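CBS domain protein (Porphyromonas gingivalis, PDB 2NQW) is of unknown function but may bind flavin adenine dinucleotide, this chain being the transporter associated domain of a membrane protein that also carries CBS domains. Local coordinates at residues S26-R29 and H30-L34; D33-E36 and N37-G40. One frame throughout, in Å; residues are numbered along the deposited sequence. Where two conformers were deposited one is given.

Interactions 1 and 2 follow one another along a continuous run of chain, sharing D33 and L34, with centres about 8 Å apart. Both are surface contacts of the transporter associated domain, each with a single buried residue: V28 on helix 25-32 in interaction 1 and F39 in interaction 2. Interaction 1 is dominated by main-chain bonds of the helix and its C-terminal end, whereas interaction 2 belongs to the loop leading to helix 40-43 and combines beta turns, a bridging water and a small apolar cluster. They meet where V28 and R29 pack against F39. V28 and L32 lie on strands 17-20 and 84-89, whereas L34, A38 and F39 lie on strand 72-79.

Interaction 1 of 2, residues S26-R29 and H30-L34; sequences SDVR and HYLDL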
ATOM      1  N   SER A  26       4.585   7.100  -5.841  0.50  9.26           N
ATOM      2  CA  SER A  26       5.513   7.156  -6.995  0.50  9.61           C
ATOM      3  C   SER A  26       6.416   5.941  -7.016  0.50  8.96           C
ATOM      4  O   SER A  26       6.567   5.275  -8.048  0.50  9.35           O
ATOM      5  CB  SER A  26       6.382   8.425  -6.919  0.50  9.32           C
ATOM      6  OG  SER A  26       5.647   9.510  -7.466  0.50 11.64           O
ATOM      7  N   ASP A  27       7.052   5.670  -5.881  1.00  9.13           N
ATOM      8  CA  ASP A  27       8.001   4.571  -5.804  1.00  9.76           C
ATOM      9  C   ASP A  27       7.304   3.221  -5.892  1.00  8.83           C
ATOM     10  O   ASP A  27       7.861   2.288  -6.462  1.00  9.20           O
ATOM     11  CB  ASP A  27       8.876   4.658  -4.566  1.00 10.22           C
ATOM     12  CG  ASP A  27       9.941   5.751  -4.690  1.00 11.80           C
ATOM     13  OD1 ASP A  27      10.091   6.357  -5.792  1.00 13.03           O
ATOM     14  OD2 ASP A  27      10.601   6.009  -3.671  1.00 13.24           O
ATOM     15  N   VAL A  28       6.095   3.087  -5.338  1.00  8.43           N
ATOM     16  CA  VAL A  28       5.356   1.839  -5.538  1.00  8.05           C
ATOM     17  C   VAL A  28       5.102   1.615  -7.041  1.00  7.96           C
ATOM     18  O   VAL A  28       5.298   0.497  -7.554  1.00  8.91           O
ATOM     19  CB  VAL A  28       4.009   1.820  -4.759  1.00  8.74           C
ATOM     20  CG1 VAL A  28       3.227   0.547  -5.051  1.00  9.86           C
ATOM     21  CG2 VAL A  28       4.257   1.928  -3.223  1.00  9.56           C
ATOM     22  N   ARG A  29       4.648   2.648  -7.752  1.00  8.90           N
ATOM     23  CA  ARG A  29       4.399   2.489  -9.177  1.00  9.21           C
ATOM     24  C   ARG A  29       5.679   2.174  -9.917  1.00  8.75           C
ATOM     25  O   ARG A  29       5.681   1.371 -10.856  1.00  9.24           O
ATOM     26  CB  ARG A  29       3.754   3.752  -9.766  1.00  9.36           C
ATOM     27  CG  ARG A  29       2.340   4.026  -9.225  1.00  9.54           C
ATOM     28  CD  ARG A  29       1.622   5.088 -10.056  1.00 11.41           C
ATOM     29  NE  ARG A  29       2.322   6.363  -9.973  1.00 12.99           N
ATOM     30  CZ  ARG A  29       2.106   7.332  -9.087  1.00 14.11           C
ATOM     31  NH1 ARG A  29       1.103   7.265  -8.208  1.00 12.51           N
ATOM     32  NH2 ARG A  29       2.894   8.420  -9.095  1.00 16.63           N
ATOM     33  N   HIS A  30       6.789   2.785  -9.488  1.00  8.54           N
ATOM     34  CA  HIS A  30       8.110   2.504 -10.097  1.00  8.33           C
ATOM     35  C   HIS A  30       8.479   1.029  -9.929  1.00  9.03           C
ATOM     36  O   HIS A  30       8.796   0.339 -10.912  1.00 10.18           O
ATOM     37  CB  HIS A  30       9.170   3.383  -9.426  1.00  8.97           C
ATOM     38  CG  HIS A  30      10.572   3.037  -9.787  1.00  9.76           C
ATOM     39  ND1 HIS A  30      11.133   3.422 -10.982  1.00 11.92           N
ATOM     40  CD2 HIS A  30      11.497   2.287  -9.146  1.00 10.77           C
ATOM     41  CE1 HIS A  30      12.370   2.945 -11.046  1.00 12.10           C
ATOM     42  NE2 HIS A  30      12.619   2.251  -9.943  1.00 12.20           N
ATOM     43  N   TYR A  31       8.427   0.526  -8.691  1.00  8.73           N
ATOM     44  CA  TYR A  31       8.907  -0.832  -8.433  1.00  9.29           C
ATOM     45  C   TYR A  31       7.936  -1.897  -8.943  1.00  9.85           C
ATOM     46  O   TYR A  31       8.383  -3.014  -9.244  1.00 10.72           O
ATOM     47  CB  TYR A  31       9.181  -1.033  -6.928  1.00 10.34           C
ATOM     48  CG  TYR A  31      10.474  -0.343  -6.524  1.00 10.62           C
ATOM     49  CD1 TYR A  31      11.702  -0.726  -7.086  1.00 13.12           C
ATOM     50  CD2 TYR A  31      10.473   0.712  -5.607  1.00 12.90           C
ATOM     51  CE1 TYR A  31      12.897  -0.100  -6.743  1.00 14.00           C
ATOM     52  CE2 TYR A  31      11.691   1.356  -5.259  1.00 13.71           C
ATOM     53  CZ  TYR A  31      12.873   0.926  -5.836  1.00 13.54           C
ATOM     54  OH  TYR A  31      14.055   1.530  -5.486  1.00 16.86           O
ATOM     55  N   LEU A  32       6.636  -1.589  -9.045  1.00  8.86           N
ATOM     56  CA  LEU A  32       5.674  -2.587  -9.515  1.00  8.52           C
ATOM     57  C   LEU A  32       5.309  -2.384 -10.976  1.00  8.15           C
ATOM     58  O   LEU A  32       4.408  -3.056 -11.474  1.00  9.38           O
ATOM     59  CB  LEU A  32       4.421  -2.620  -8.632  1.00  8.73           C
ATOM     60  CG  LEU A  32       4.699  -3.009  -7.179  1.00  9.23           C
ATOM     61  CD1 LEU A  32       3.359  -3.116  -6.442  1.00 10.59           C
ATOM     62  CD2 LEU A  32       5.506  -4.302  -7.079  1.00 11.51           C
ATOM     63  N   ASP A  33       6.007  -1.485 -11.676  1.00  8.65           N
ATOM     64  CA  ASP A  33       5.764  -1.277 -13.098  1.00  8.74           C
ATOM     65  C   ASP A  33       4.308  -0.988 -13.326  1.00 10.73           C
ATOM     66  O   ASP A  33       3.708  -1.459 -14.347  1.00  9.88           O
ATOM     67  CB  ASP A  33       6.183  -2.498 -13.930  1.00  9.57           C
ATOM     68  CG  ASP A  33       7.630  -2.844 -13.768  1.00 10.12           C
ATOM     69  OD1 ASP A  33       8.467  -1.922 -13.687  1.00 12.52           O
ATOM     70  OD2 ASP A  33       7.971  -4.060 -13.732  1.00 13.14           O
ATOM     71  N   LEU A  34       3.778   0.002 -12.605  1.00  9.04           N
ATOM     72  CA  LEU A  34       2.358   0.390 -12.732  1.00  9.38           C
ATOM     73  C   LEU A  34       2.180   1.640 -13.571  1.00 10.63           C
ATOM     74  O   LEU A  34       3.054   2.509 -13.574  1.00 11.77           O
ATOM     75  CB  LEU A  34       1.755   0.660 -11.355  1.00  9.13           C
ATOM     76  CG  LEU A  34       1.791  -0.549 -10.409  1.00  9.75           C
ATOM     77  CD1 LEU A  34       1.241  -0.150  -9.041  1.00 10.20           C
ATOM     78  CD2 LEU A  34       1.008  -1.705 -10.980  1.00 12.51           C
TER
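V28 and L32, one turn apart on helix 25-32, provide the apolar part of this local contact. Their side chains run side by side and point the same way, and V28 CG1 meets L32 CD1 at 3.9 Å. CG1 lies anti to the V28 backbone N (chi1 177°), which swings that methyl beside the carbonyl carbon and toward the following turn. The pair faces the sheet, where both residues touch F19 of strand 17-20 and I89 of strand 84-89, while L32 also reaches Y17.

The main chain supplies three successive helical hydrogen bonds, from H30 N to S26 O, from Y31 N to D27 O and from L32 N to V28 O. The helix then finishes in a Schellman motif: D33 turns to positive phi (54°), L34 N donates to R29 O at 2.9 Å, and D33 N makes a weak bond of 3.4 Å to H30 O. The L34-R29 bond is nearly straight (172° at the hydrogen) and arrives in the carbonyl plane, on a lone pair. The two residues it joins also pack: their side chains cross at about a right angle, L34 CB lying 4.0 Å from R29 CB. Beyond this point the R29 chain bends at chi3, bringing a face of its guanidinium group to S26 N, which lies toward the rim of the group.

H30 and Y31 both come close to the D27 carbonyl. Y31 CD2 comes within 3.2 Å of D27 O, approaching obliquely, and H30 CB lies 3.4 Å from the same oxygen. The two rings meet as well, with H30 CD2 standing 3.5 Å above the plane of the Y31 ring, over its centre. Y31 further contacts the F9 ring, joining the helix to the N-terminal strand 9-11.

Interaction 2 of 2, residues D33-E36 and N37-G40; sequences DLPE and NAFG
With CG anti to its carbonyl carbon (chi1 -55°), F39 turns its ring back along the loop, and CZ comes to 3.7 Å from L34 CD1. In N37, CG sits between the backbone N and the carbonyl carbon (chi1 71°), which lays OD1 against the proline ring, 3.7 Å from P35 CG. Two successive type I beta turns, P35 to A38 and N37 to G40, carry the chain from the end of helix 25-32 toward helix 40-43.

The first turn is closed by A38 N donating to P35 O at 3.1 Å. The donor stands well above the carbonyl plane, 52° out of it, and so misses the lone-pair direction. G40 N closes the second turn on N37 O.

The turns bring A38 up to both L34 and F39. Its CB touches L34 CB at 3.9 Å and lies over the centre of one face of the F39 ring, while L34 and F39 also touch each other, crossing at about a right angle. F72 of strand 72-79 meets all three residues, and F39, the buried member, also packs on F74, thereby fastening the loop to the sheet.

A water ties the two turns together, donating to E36 O at 2.7 Å and accepting from F39 N at 2.8 Å.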
ATOM      1  N   ASP A  33       6.007  -1.485 -11.676  1.00  8.65           N
ATOM      2  CA  ASP A  33       5.764  -1.277 -13.098  1.00  8.74           C
ATOM      3  C   ASP A  33       4.308  -0.988 -13.326  1.00 10.73           C
ATOM      4  O   ASP A  33       3.708  -1.459 -14.347  1.00  9.88           O
ATOM      5  CB  ASP A  33       6.183  -2.498 -13.930  1.00  9.57           C
ATOM      6  CG  ASP A  33       7.630  -2.844 -13.768  1.00 10.12           C
ATOM      7  OD1 ASP A  33       8.467  -1.922 -13.687  1.00 12.52           O
ATOM      8  OD2 ASP A  33       7.971  -4.060 -13.732  1.00 13.14           O
ATOM      9  N   LEU A  34       3.778   0.002 -12.605  1.00  9.04           N
ATOM     10  CA  LEU A  34       2.358   0.390 -12.732  1.00  9.38           C
ATOM     11  C   LEU A  34       2.180   1.640 -13.571  1.00 10.63           C
ATOM     12  O   LEU A  34       3.054   2.509 -13.574  1.00 11.77           O
ATOM     13  CB  LEU A  34       1.755   0.660 -11.355  1.00  9.13           C
ATOM     14  CG  LEU A  34       1.791  -0.549 -10.409  1.00  9.75           C
ATOM     15  CD1 LEU A  34       1.241  -0.150  -9.041  1.00 10.20           C
ATOM     16  CD2 LEU A  34       1.008  -1.705 -10.980  1.00 12.51           C
ATOM     17  N   PRO A  35       1.027   1.759 -14.231  1.00 11.74           N
ATOM     18  CA  PRO A  35       0.718   3.015 -14.937  1.00 12.56           C
ATOM     19  C   PRO A  35       0.471   4.170 -13.947  1.00 11.64           C
ATOM     20  O   PRO A  35       0.158   3.958 -12.764  1.00 11.23           O
ATOM     21  CB  PRO A  35      -0.556   2.673 -15.694  1.00 14.45           C
ATOM     22  CG  PRO A  35      -1.233   1.669 -14.826  1.00 15.48           C
ATOM     23  CD  PRO A  35      -0.075   0.791 -14.307  1.00 12.98           C
ATOM     24  N   GLU A  36       0.536   5.391 -14.459  1.00 12.58           N
ATOM     25  CA  GLU A  36       0.458   6.569 -13.611  1.00 13.25           C
ATOM     26  C   GLU A  36      -0.842   6.679 -12.849  1.00 12.37           C
ATOM     27  O   GLU A  36      -0.861   7.249 -11.762  1.00 13.51           O
ATOM     28  CB  GLU A  36       0.630   7.826 -14.471  1.00 16.65           C
ATOM     29  CG  GLU A  36       2.032   8.125 -14.797  1.00 21.86           C
ATOM     30  CD  GLU A  36       2.119   9.453 -15.527  1.00 28.75           C
ATOM     31  OE1 GLU A  36       1.464   9.592 -16.593  1.00 32.09           O
ATOM     32  OE2 GLU A  36       2.836  10.347 -15.020  1.00 34.18           O
ATOM     33  N   ASN A  37      -1.921   6.156 -13.435  1.00 11.62           N
ATOM     34  CA  ASN A  37      -3.236   6.260 -12.812  1.00 11.33           C
ATOM     35  C   ASN A  37      -3.606   5.061 -11.972  1.00  9.67           C
ATOM     36  O   ASN A  37      -4.770   4.908 -11.614  1.00 10.51           O
ATOM     37  CB  ASN A  37      -4.319   6.503 -13.874  1.00 13.22           C
ATOM     38  CG  ASN A  37      -4.578   5.305 -14.734  1.00 15.71           C
ATOM     39  OD1 ASN A  37      -3.761   4.390 -14.831  1.00 16.45           O
ATOM     40  ND2 ASN A  37      -5.770   5.272 -15.355  1.00 19.79           N
ATOM     41  N   ALA A  38      -2.649   4.220 -11.592  1.00  9.75           N
ATOM     42  CA  ALA A  38      -2.964   2.986 -10.886  1.00  9.37           C
ATOM     43  C   ALA A  38      -3.797   3.235  -9.620  1.00  8.80           C
ATOM     44  O   ALA A  38      -4.669   2.432  -9.280  1.00  9.73           O
ATOM     45  CB  ALA A  38      -1.670   2.240 -10.508  1.00 10.78           C
ATOM     46  N   PHE A  39      -3.483   4.317  -8.887  1.00  8.66           N
ATOM     47  CA  PHE A  39      -4.172   4.586  -7.611  1.00  8.97           C
ATOM     48  C   PHE A  39      -5.186   5.718  -7.738  1.00  8.92           C
ATOM     49  O   PHE A  39      -5.757   6.160  -6.724  1.00  9.63           O
ATOM     50  CB  PHE A  39      -3.133   4.834  -6.499  1.00  9.30           C
ATOM     51  CG  PHE A  39      -2.140   3.704  -6.367  1.00  8.59           C
ATOM     52  CD1 PHE A  39      -2.578   2.398  -6.148  1.00  9.91           C
ATOM     53  CD2 PHE A  39      -0.782   3.957  -6.474  1.00  9.87           C
ATOM     54  CE1 PHE A  39      -1.653   1.348  -6.031  1.00  9.41           C
ATOM     55  CE2 PHE A  39       0.147   2.917  -6.357  1.00 10.42           C
ATOM     56  CZ  PHE A  39      -0.276   1.615  -6.145  1.00  9.27           C
ATOM     57  N   GLY A  40      -5.406   6.142  -8.980  1.00  8.55           N
ATOM     58  CA  GLY A  40      -6.571   6.984  -9.292  1.00  9.99           C
ATOM     59  C   GLY A  40      -6.627   8.327  -8.601  1.00  9.77           C
ATOM     60  O   GLY A  40      -5.636   8.843  -8.073  1.00 10.45           O
TER
HETATM   61  O   HOH W   1      -1.568   6.377  -9.279  1.00 11.05           O